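Long-range contacts in photosystem II stability/assembly factor HCF136, chloroplastic (PDB 5OJ3), which is probably essential for photosystem II biogenesis, being required to assemble an early intermediate that includes D2 and cytochrome b559: residues Y267-I272 with I286-N291; D278-Y283 with Q321-K326; G406-K411 with L423-V428. One frame throughout, in Å; residues are numbered along the deposited sequence.

Contact 1: residues Y267-I272 with I286-N291; sequences YFTGSI and IPSRGN
The carbonyl oxygen of Ser271 is gripped twice by Ser288, although both bonds are weak. The hydroxyl OG of Ser288 lies 3.0 Å from Ser271 O, and the backbone N of Ser288 lies 3.2 Å from the same oxygen, with the N-H bent to 134°. The double hold is possible because Ser288 OG is set beside its own backbone N (chi1 -71°), so hydroxyl and amide reach the carbonyl together. The hydroxyl of Ser271 is engaged elsewhere, in a hydrogen bond to Ser228. Next to these bonds, the Phe268 side chain extends with CG anti to its backbone N (chi1 -178°), and the edge of its ring meets Pro287, CE1 to CB; the two side chains cross at about a right angle. Phe268 also touches Phe292 of strand 292-296 and helices 250-254 and 262-265. At the strand end, Ile272 and Pro287 form a non-hydrogen-bonded pair with diverging side chains, and Ile272 CA gives a CH...O contact to Ile286 O at 3.2 Å. The type I beta turn Pro287 to Gly290 links strand 283-287 to strand 292-296, the up-and-down connection of a beta-propeller blade.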
loop_
_atom_site.group_PDB
_atom_site.type_symbol
_atom_site.label_atom_id
_atom_site.label_comp_id
_atom_site.label_asym_id
_atom_site.label_seq_id
_atom_site.Cartn_x
_atom_site.Cartn_y
_atom_site.Cartn_z
ATOM N N TYR A 267 19.084 -15.947 4.813
ATOM C CA TYR A 267 19.797 -15.134 3.843
ATOM C C TYR A 267 18.784 -14.278 3.095
ATOM O O TYR A 267 17.670 -14.727 2.804
ATOM C CB TYR A 267 20.595 -16.007 2.873
ATOM C CG TYR A 267 20.626 -15.474 1.462
ATOM C CD1 TYR A 267 21.444 -14.406 1.119
ATOM C CD2 TYR A 267 19.830 -16.036 0.473
ATOM C CE1 TYR A 267 21.469 -13.912 -0.171
ATOM C CE2 TYR A 267 19.849 -15.551 -0.819
ATOM C CZ TYR A 267 20.669 -14.489 -1.136
ATOM O OH TYR A 267 20.688 -14.005 -2.424
ATOM N N PHE A 268 19.174 -13.044 2.784
ATOM C CA PHE A 268 18.231 -12.034 2.317
ATOM C C PHE A 268 18.059 -12.114 0.806
ATOM O O PHE A 268 18.939 -11.688 0.049
ATOM C CB PHE A 268 18.685 -10.638 2.735
ATOM C CG PHE A 268 17.739 -9.549 2.317
ATOM C CD1 PHE A 268 16.484 -9.449 2.887
ATOM C CD2 PHE A 268 18.102 -8.625 1.355
ATOM C CE1 PHE A 268 15.611 -8.450 2.502
ATOM C CE2 PHE A 268 17.229 -7.620 0.973
ATOM C CZ PHE A 268 15.983 -7.537 1.544
ATOM N N THR A 269 16.924 -12.657 0.371
ATOM C CA THR A 269 16.446 -12.412 -0.982
ATOM C C THR A 269 16.246 -10.914 -1.157
ATOM O O THR A 269 15.504 -10.288 -0.394
ATOM C CB THR A 269 15.143 -13.165 -1.234
ATOM O OG1 THR A 269 14.119 -12.656 -0.371
ATOM C CG2 THR A 269 15.330 -14.651 -0.966
ATOM N N GLY A 270 16.896 -10.338 -2.162
ATOM C CA GLY A 270 17.039 -8.898 -2.190
ATOM C C GLY A 270 15.904 -8.097 -2.794
ATOM O O GLY A 270 16.146 -7.192 -3.597
ATOM N N SER A 271 14.666 -8.400 -2.409
ATOM C CA SER A 271 13.534 -7.564 -2.775
ATOM C C SER A 271 12.660 -7.325 -1.551
ATOM O O SER A 271 12.728 -8.053 -0.558
ATOM C CB SER A 271 12.700 -8.204 -3.894
ATOM O OG SER A 271 13.470 -8.380 -5.070
ATOM N N ILE A 272 11.827 -6.290 -1.645
ATOM C CA ILE A 272 10.948 -5.884 -0.558
ATOM C C ILE A 272 9.500 -5.948 -1.029
ATOM O O ILE A 272 9.206 -5.973 -2.228
ATOM C CB ILE A 272 11.300 -4.482 -0.017
ATOM C CG1 ILE A 272 10.903 -3.400 -1.021
ATOM C CG2 ILE A 272 12.780 -4.402 0.342
ATOM C CD1 ILE A 272 11.316 -2.003 -0.609
ATOM N N ILE A 286 8.753 -4.348 3.880
ATOM C CA ILE A 286 9.035 -5.632 4.505
ATOM C C ILE A 286 9.880 -6.455 3.540
ATOM O O ILE A 286 9.680 -6.376 2.319
ATOM C CB ILE A 286 7.731 -6.339 4.905
ATOM C CG1 ILE A 286 7.976 -7.326 6.028
ATOM C CG2 ILE A 286 7.103 -7.083 3.735
ATOM C CD1 ILE A 286 6.711 -7.837 6.563
ATOM N N PRO A 287 10.855 -7.216 4.025
ATOM C CA PRO A 287 11.567 -8.143 3.143
ATOM C C PRO A 287 10.652 -9.244 2.632
ATOM O O PRO A 287 9.600 -9.539 3.206
ATOM C CB PRO A 287 12.672 -8.711 4.040
ATOM C CG PRO A 287 12.228 -8.430 5.438
ATOM C CD PRO A 287 11.470 -7.145 5.359
ATOM N N SER A 288 11.074 -9.842 1.515
ATOM C CA SER A 288 10.259 -10.838 0.823
ATOM C C SER A 288 9.818 -11.963 1.752
ATOM O O SER A 288 8.701 -12.477 1.632
ATOM C CB SER A 288 11.027 -11.400 -0.375
ATOM O OG SER A 288 11.132 -10.436 -1.408
ATOM N N ARG A 289 10.678 -12.352 2.690
ATOM C CA ARG A 289 10.428 -13.512 3.533
ATOM C C ARG A 289 9.993 -13.131 4.943
ATOM O O ARG A 289 9.977 -13.992 5.829
ATOM C CB ARG A 289 11.681 -14.391 3.593
ATOM C CG ARG A 289 12.003 -15.151 2.307
ATOM C CD ARG A 289 11.376 -16.538 2.305
ATOM N NE ARG A 289 11.507 -17.206 1.011
ATOM C CZ ARG A 289 12.495 -18.035 0.686
ATOM N NH1 ARG A 289 13.458 -18.304 1.558
ATOM N NH2 ARG A 289 12.525 -18.592 -0.517
ATOM N N GLY A 290 9.639 -11.868 5.171
ATOM C CA GLY A 290 8.973 -11.464 6.395
ATOM C C GLY A 290 9.801 -11.547 7.656
ATOM O O GLY A 290 9.232 -11.507 8.750
ATOM N N ASN A 291 11.126 -11.666 7.542
ATOM C CA ASN A 291 11.951 -11.952 8.713
ATOM C C ASN A 291 12.074 -10.739 9.628
ATOM O O ASN A 291 12.374 -10.886 10.819
ATOM C CB ASN A 291 13.335 -12.403 8.251
ATOM C CG ASN A 291 13.266 -13.361 7.085
ATOM O OD1 ASN A 291 12.966 -14.538 7.254
ATOM N ND2 ASN A 291 13.481 -12.843 5.883
#

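Contact 2: residues D278-Y283 with Q321-K326; sequences DVHGNY and QNDATK
Asp278 reaches across to the backbone of Asp323 and Ala324, its carboxylate carried there by CG lying anti to the backbone N (chi1 174°). OD1 is modelled against Ala324 N, too close for the geometry of a bond there to be trusted. The two buried carboxylates also come near each other, Asp278 OD1 to Asp323 OD1 3.7 Å; their repulsion is probably eased by the donors around them. The other oxygen of Asp278, OD2, turns back to the backbone N of His280 at 2.6 Å in a nearly straight bond (168°), met on its anti side. This Asx turn lies within the type I turn from Asp278 to Gly281. Phe319 of strand 314-319 touches both Asp278 and Ala324. The two loops follow strands 275-277 and 314-319 and belong to adjacent blades of the seven-bladed propeller. Next along the turn, Val279 N donates to Asn322 O at 3.0 Å from above the carbonyl plane. The outer side, with the exposed Val279 and His280, is looser. Asp323 OD1 approaches the edge of the His280 ring, ring and carboxylate planes 63° apart, and Thr325 CG2 comes only within 4.0 Å of His280 CE1.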
loop_
_atom_site.group_PDB
_atom_site.type_symbol
_atom_site.label_atom_id
_atom_site.label_comp_id
_atom_site.label_asym_id
_atom_site.label_seq_id
_atom_site.Cartn_x
_atom_site.Cartn_y
_atom_site.Cartn_z
ATOM N N ASP A 278 4.208 7.365 4.179
ATOM C CA ASP A 278 3.569 8.056 5.278
ATOM C C ASP A 278 3.165 9.466 4.840
ATOM O O ASP A 278 3.558 9.957 3.777
ATOM C CB ASP A 278 4.551 8.086 6.457
ATOM C CG ASP A 278 4.064 8.893 7.628
ATOM O OD1 ASP A 278 3.430 8.310 8.525
ATOM O OD2 ASP A 278 4.330 10.112 7.657
ATOM N N VAL A 279 2.357 10.122 5.674
ATOM C CA VAL A 279 1.867 11.443 5.323
ATOM C C VAL A 279 2.980 12.478 5.394
ATOM O O VAL A 279 2.887 13.532 4.754
ATOM C CB VAL A 279 0.673 11.801 6.227
ATOM C CG1 VAL A 279 1.132 12.421 7.540
ATOM C CG2 VAL A 279 -0.296 12.691 5.496
ATOM N N HIS A 280 4.038 12.206 6.157
ATOM C CA HIS A 280 5.209 13.069 6.242
ATOM C C HIS A 280 6.388 12.546 5.430
ATOM O O HIS A 280 7.516 13.012 5.622
ATOM C CB HIS A 280 5.620 13.270 7.705
ATOM C CG HIS A 280 4.492 13.700 8.593
ATOM N ND1 HIS A 280 3.890 12.853 9.498
ATOM C CD2 HIS A 280 3.855 14.890 8.709
ATOM C CE1 HIS A 280 2.936 13.506 10.140
ATOM N NE2 HIS A 280 2.890 14.740 9.675
ATOM N N GLY A 281 6.156 11.597 4.527
ATOM C CA GLY A 281 7.201 11.082 3.667
ATOM C C GLY A 281 8.000 9.927 4.222
ATOM O O GLY A 281 9.000 9.540 3.604
ATOM N N ASN A 282 7.596 9.358 5.354
ATOM C CA ASN A 282 8.247 8.164 5.869
ATOM C C ASN A 282 7.820 6.951 5.052
ATOM O O ASN A 282 6.689 6.868 4.567
ATOM C CB ASN A 282 7.904 7.936 7.341
ATOM C CG ASN A 282 8.436 9.029 8.243
ATOM O OD1 ASN A 282 9.322 9.789 7.865
ATOM N ND2 ASN A 282 7.893 9.110 9.451
ATOM N N TYR A 283 8.747 6.016 4.879
ATOM C CA TYR A 283 8.466 4.769 4.183
ATOM C C TYR A 283 8.551 3.594 5.147
ATOM O O TYR A 283 9.365 3.586 6.075
ATOM C CB TYR A 283 9.451 4.545 3.033
ATOM C CG TYR A 283 9.213 5.394 1.809
ATOM C CD1 TYR A 283 8.207 5.085 0.906
ATOM C CD2 TYR A 283 10.000 6.507 1.557
ATOM C CE1 TYR A 283 7.995 5.864 -0.215
ATOM C CE2 TYR A 283 9.795 7.293 0.444
ATOM C CZ TYR A 283 8.801 6.962 -0.446
ATOM O OH TYR A 283 8.596 7.749 -1.560
ATOM N N GLN A 321 -3.715 4.885 9.690
ATOM C CA GLN A 321 -4.245 5.987 8.879
ATOM C C GLN A 321 -3.126 6.893 8.369
ATOM O O GLN A 321 -3.138 8.113 8.534
ATOM C CB GLN A 321 -5.335 6.770 9.628
ATOM C CG GLN A 321 -5.107 7.072 11.100
ATOM C CD GLN A 321 -6.328 7.704 11.748
ATOM O OE1 GLN A 321 -7.223 8.196 11.061
ATOM N NE2 GLN A 321 -6.375 7.681 13.074
ATOM N N ASN A 322 -2.144 6.247 7.735
ATOM C CA ASN A 322 -1.103 6.907 6.945
ATOM C C ASN A 322 -0.304 7.926 7.751
ATOM O O ASN A 322 0.121 8.954 7.228
ATOM C CB ASN A 322 -1.704 7.569 5.703
ATOM C CG ASN A 322 -2.563 6.618 4.897
ATOM O OD1 ASN A 322 -2.270 5.425 4.803
ATOM N ND2 ASN A 322 -3.634 7.140 4.311
ATOM N N ASP A 323 -0.065 7.641 9.027
ATOM C CA ASP A 323 0.738 8.549 9.842
ATOM C C ASP A 323 1.518 7.743 10.867
ATOM O O ASP A 323 0.926 7.079 11.724
ATOM C CB ASP A 323 -0.110 9.610 10.537
ATOM C CG ASP A 323 0.741 10.659 11.245
ATOM O OD1 ASP A 323 1.953 10.746 10.947
ATOM O OD2 ASP A 323 0.205 11.380 12.111
ATOM N N ALA A 324 2.847 7.809 10.773
ATOM C CA ALA A 324 3.712 7.095 11.701
ATOM C C ALA A 324 3.626 7.631 13.127
ATOM O O ALA A 324 4.044 6.933 14.056
ATOM C CB ALA A 324 5.161 7.158 11.216
ATOM N N THR A 325 3.097 8.840 13.329
ATOM C CA THR A 325 2.899 9.351 14.678
ATOM C C THR A 325 1.717 8.717 15.395
ATOM O O THR A 325 1.561 8.937 16.602
ATOM C CB THR A 325 2.706 10.874 14.651
ATOM O OG1 THR A 325 1.330 11.181 14.373
ATOM C CG2 THR A 325 3.601 11.518 13.599
ATOM N N LYS A 326 0.890 7.942 14.693
ATOM C CA LYS A 326 -0.176 7.179 15.326
ATOM C C LYS A 326 0.145 5.694 15.440
ATOM O O LYS A 326 -0.548 4.979 16.178
ATOM C CB LYS A 326 -1.499 7.373 14.557
ATOM C CG LYS A 326 -1.657 8.780 13.967
ATOM C CD LYS A 326 -2.871 8.941 13.064
ATOM C CE LYS A 326 -3.311 10.413 12.962
ATOM N NZ LYS A 326 -3.982 10.994 14.151
#

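Contact 3: residues G406-K411 with L423-V428; sequences GANLYK and LGADGV
Lys411 and Leu423 lie side by side and point the same way, the aliphatic Lys411 CD resting 3.8 Å from Leu423 CD1. The lysine runs extended from CG anti to its backbone N (chi1 -170°) and bends only at its last torsion, so its methylenes do the touching while the amino end leads away. Leu409, by contrast, crosses Val428 at about a right angle, CD2 to CG1 4.1 Å. The other branch of Val428, CG2, meets Ala407 CB at 3.8 Å, giving the valine one partner for each methyl. Tyr410 brings CE2 obliquely to within 3.8 Å of Ala425 CB. A classic beta bulge lies at the Leu423 end: Tyr410 and Lys411 both face Leu423, whose carbonyl oxygen takes the N-H of Tyr410 (3.0 Å) and, more weakly, that of Lys411. Leu423 N returns a 2.9 Å bond to Lys411 O, and towards the other end Ala425 N donates to Asn408 O. Strands 409-414 and 420-424 form the antiparallel hairpin of a four-stranded blade, continued by strand 429-432, where Leu430 touches Leu409 and Leu429 touches Leu423; strand 120-125 of the adjacent sheet packs alongside, Leu120 against Leu423 and Asp122 against Lys411.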
loop_
_atom_site.group_PDB
_atom_site.type_symbol
_atom_site.label_atom_id
_atom_site.label_comp_id
_atom_site.label_asym_id
_atom_site.label_seq_id
_atom_site.Cartn_x
_atom_site.Cartn_y
_atom_site.Cartn_z
ATOM N N GLY A 406 -15.253 -17.349 -2.054
ATOM C CA GLY A 406 -14.844 -17.437 -3.444
ATOM C C GLY A 406 -14.101 -16.203 -3.914
ATOM O O GLY A 406 -12.912 -16.283 -4.233
ATOM N N ALA A 407 -14.785 -15.061 -3.962
ATOM C CA ALA A 407 -14.140 -13.826 -4.389
ATOM C C ALA A 407 -13.117 -13.383 -3.350
ATOM O O ALA A 407 -13.374 -13.428 -2.143
ATOM C CB ALA A 407 -15.179 -12.728 -4.619
ATOM N N ASN A 408 -11.953 -12.945 -3.822
ATOM C CA ASN A 408 -10.847 -12.591 -2.946
ATOM C C ASN A 408 -10.773 -11.082 -2.740
ATOM O O ASN A 408 -11.124 -10.299 -3.625
ATOM C CB ASN A 408 -9.529 -13.093 -3.537
ATOM C CG ASN A 408 -9.443 -14.608 -3.569
ATOM O OD1 ASN A 408 -10.061 -15.296 -2.756
ATOM N ND2 ASN A 408 -8.686 -15.135 -4.524
ATOM N N LEU A 409 -10.314 -10.680 -1.553
ATOM C CA LEU A 409 -10.235 -9.274 -1.166
ATOM C C LEU A 409 -8.810 -8.965 -0.730
ATOM O O LEU A 409 -8.316 -9.557 0.235
ATOM C CB LEU A 409 -11.230 -8.955 -0.049
ATOM C CG LEU A 409 -12.691 -9.170 -0.444
ATOM C CD1 LEU A 409 -13.625 -8.714 0.657
ATOM C CD2 LEU A 409 -12.994 -8.428 -1.738
ATOM N N TYR A 410 -8.158 -8.027 -1.424
ATOM C CA TYR A 410 -6.726 -7.817 -1.260
ATOM C C TYR A 410 -6.335 -6.478 -0.646
ATOM O O TYR A 410 -5.256 -6.393 -0.051
ATOM C CB TYR A 410 -6.013 -7.948 -2.615
ATOM C CG TYR A 410 -6.064 -9.333 -3.223
ATOM C CD1 TYR A 410 -6.113 -10.466 -2.422
ATOM C CD2 TYR A 410 -6.070 -9.505 -4.602
ATOM C CE1 TYR A 410 -6.160 -11.733 -2.977
ATOM C CE2 TYR A 410 -6.118 -10.767 -5.166
ATOM C CZ TYR A 410 -6.163 -11.877 -4.350
ATOM O OH TYR A 410 -6.212 -13.133 -4.911
ATOM N N LYS A 411 -7.162 -5.441 -0.768
ATOM C CA LYS A 411 -6.686 -4.096 -0.471
ATOM C C LYS A 411 -7.852 -3.204 -0.068
ATOM O O LYS A 411 -8.908 -3.227 -0.704
ATOM C CB LYS A 411 -5.952 -3.509 -1.680
ATOM C CG LYS A 411 -5.202 -2.216 -1.418
ATOM C CD LYS A 411 -4.719 -1.614 -2.730
ATOM C CE LYS A 411 -4.530 -0.111 -2.633
ATOM N NZ LYS A 411 -3.460 0.239 -1.661
ATOM N N LEU A 423 -10.554 -3.492 -3.064
ATOM C CA LEU A 423 -10.184 -4.024 -4.365
ATOM C C LEU A 423 -9.877 -5.508 -4.227
ATOM O O LEU A 423 -9.192 -5.926 -3.287
ATOM C CB LEU A 423 -8.977 -3.287 -4.950
ATOM C CG LEU A 423 -9.076 -1.763 -5.033
ATOM C CD1 LEU A 423 -7.686 -1.157 -5.129
ATOM C CD2 LEU A 423 -9.966 -1.302 -6.178
ATOM N N GLY A 424 -10.386 -6.305 -5.163
ATOM C CA GLY A 424 -10.258 -7.744 -5.085
ATOM C C GLY A 424 -10.025 -8.357 -6.451
ATOM O O GLY A 424 -9.955 -7.662 -7.465
ATOM N N ALA A 425 -9.893 -9.680 -6.450
ATOM C CA ALA A 425 -9.717 -10.430 -7.680
ATOM C C ALA A 425 -11.054 -10.606 -8.389
ATOM O O ALA A 425 -12.125 -10.412 -7.808
ATOM C CB ALA A 425 -9.080 -11.792 -7.398
ATOM N N ASP A 426 -10.972 -10.985 -9.667
ATOM C CA ASP A 426 -12.142 -11.151 -10.531
ATOM C C ASP A 426 -12.976 -9.868 -10.543
ATOM O O ASP A 426 -14.204 -9.882 -10.477
ATOM C CB ASP A 426 -12.954 -12.381 -10.079
ATOM C CG ASP A 426 -14.131 -12.716 -11.000
ATOM O OD1 ASP A 426 -15.204 -12.082 -10.924
ATOM O OD2 ASP A 426 -13.980 -13.663 -11.800
ATOM N N GLY A 427 -12.291 -8.727 -10.590
ATOM C CA GLY A 427 -12.993 -7.478 -10.804
ATOM C C GLY A 427 -13.949 -7.111 -9.693
ATOM O O GLY A 427 -14.961 -6.465 -9.952
ATOM N N VAL A 428 -13.692 -7.558 -8.472
ATOM C CA VAL A 428 -14.576 -7.276 -7.348
ATOM C C VAL A 428 -14.154 -5.949 -6.731
ATOM O O VAL A 428 -13.016 -5.803 -6.271
ATOM C CB VAL A 428 -14.549 -8.414 -6.318
ATOM C CG1 VAL A 428 -15.333 -8.024 -5.089
ATOM C CG2 VAL A 428 -15.118 -9.688 -6.925
#

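Contact 1 and the first segment of contact 2 belong to one blade: their first segments flank strands 272-273 and 275-277, and strand 283-287 leads from 278-283 into 286-291. Along the chain the two contacts cross, yet their centres stand 22 Å apart and the adjoining segments make no other touch. Contact 1 stays within its own blade, whereas contact 2 reaches the next sheet, that of strand 314-319. Contact 3 lies later in the chain, in the blade that pairs strand 109-111 with strand 429-432. Its centre is 25 Å from that of contact 1, nearest atoms about 13 Å apart. Contacts 2 and 3 sit on opposite sides of the chain's centre, 26 Å between centres and about 8 Å between nearest atoms.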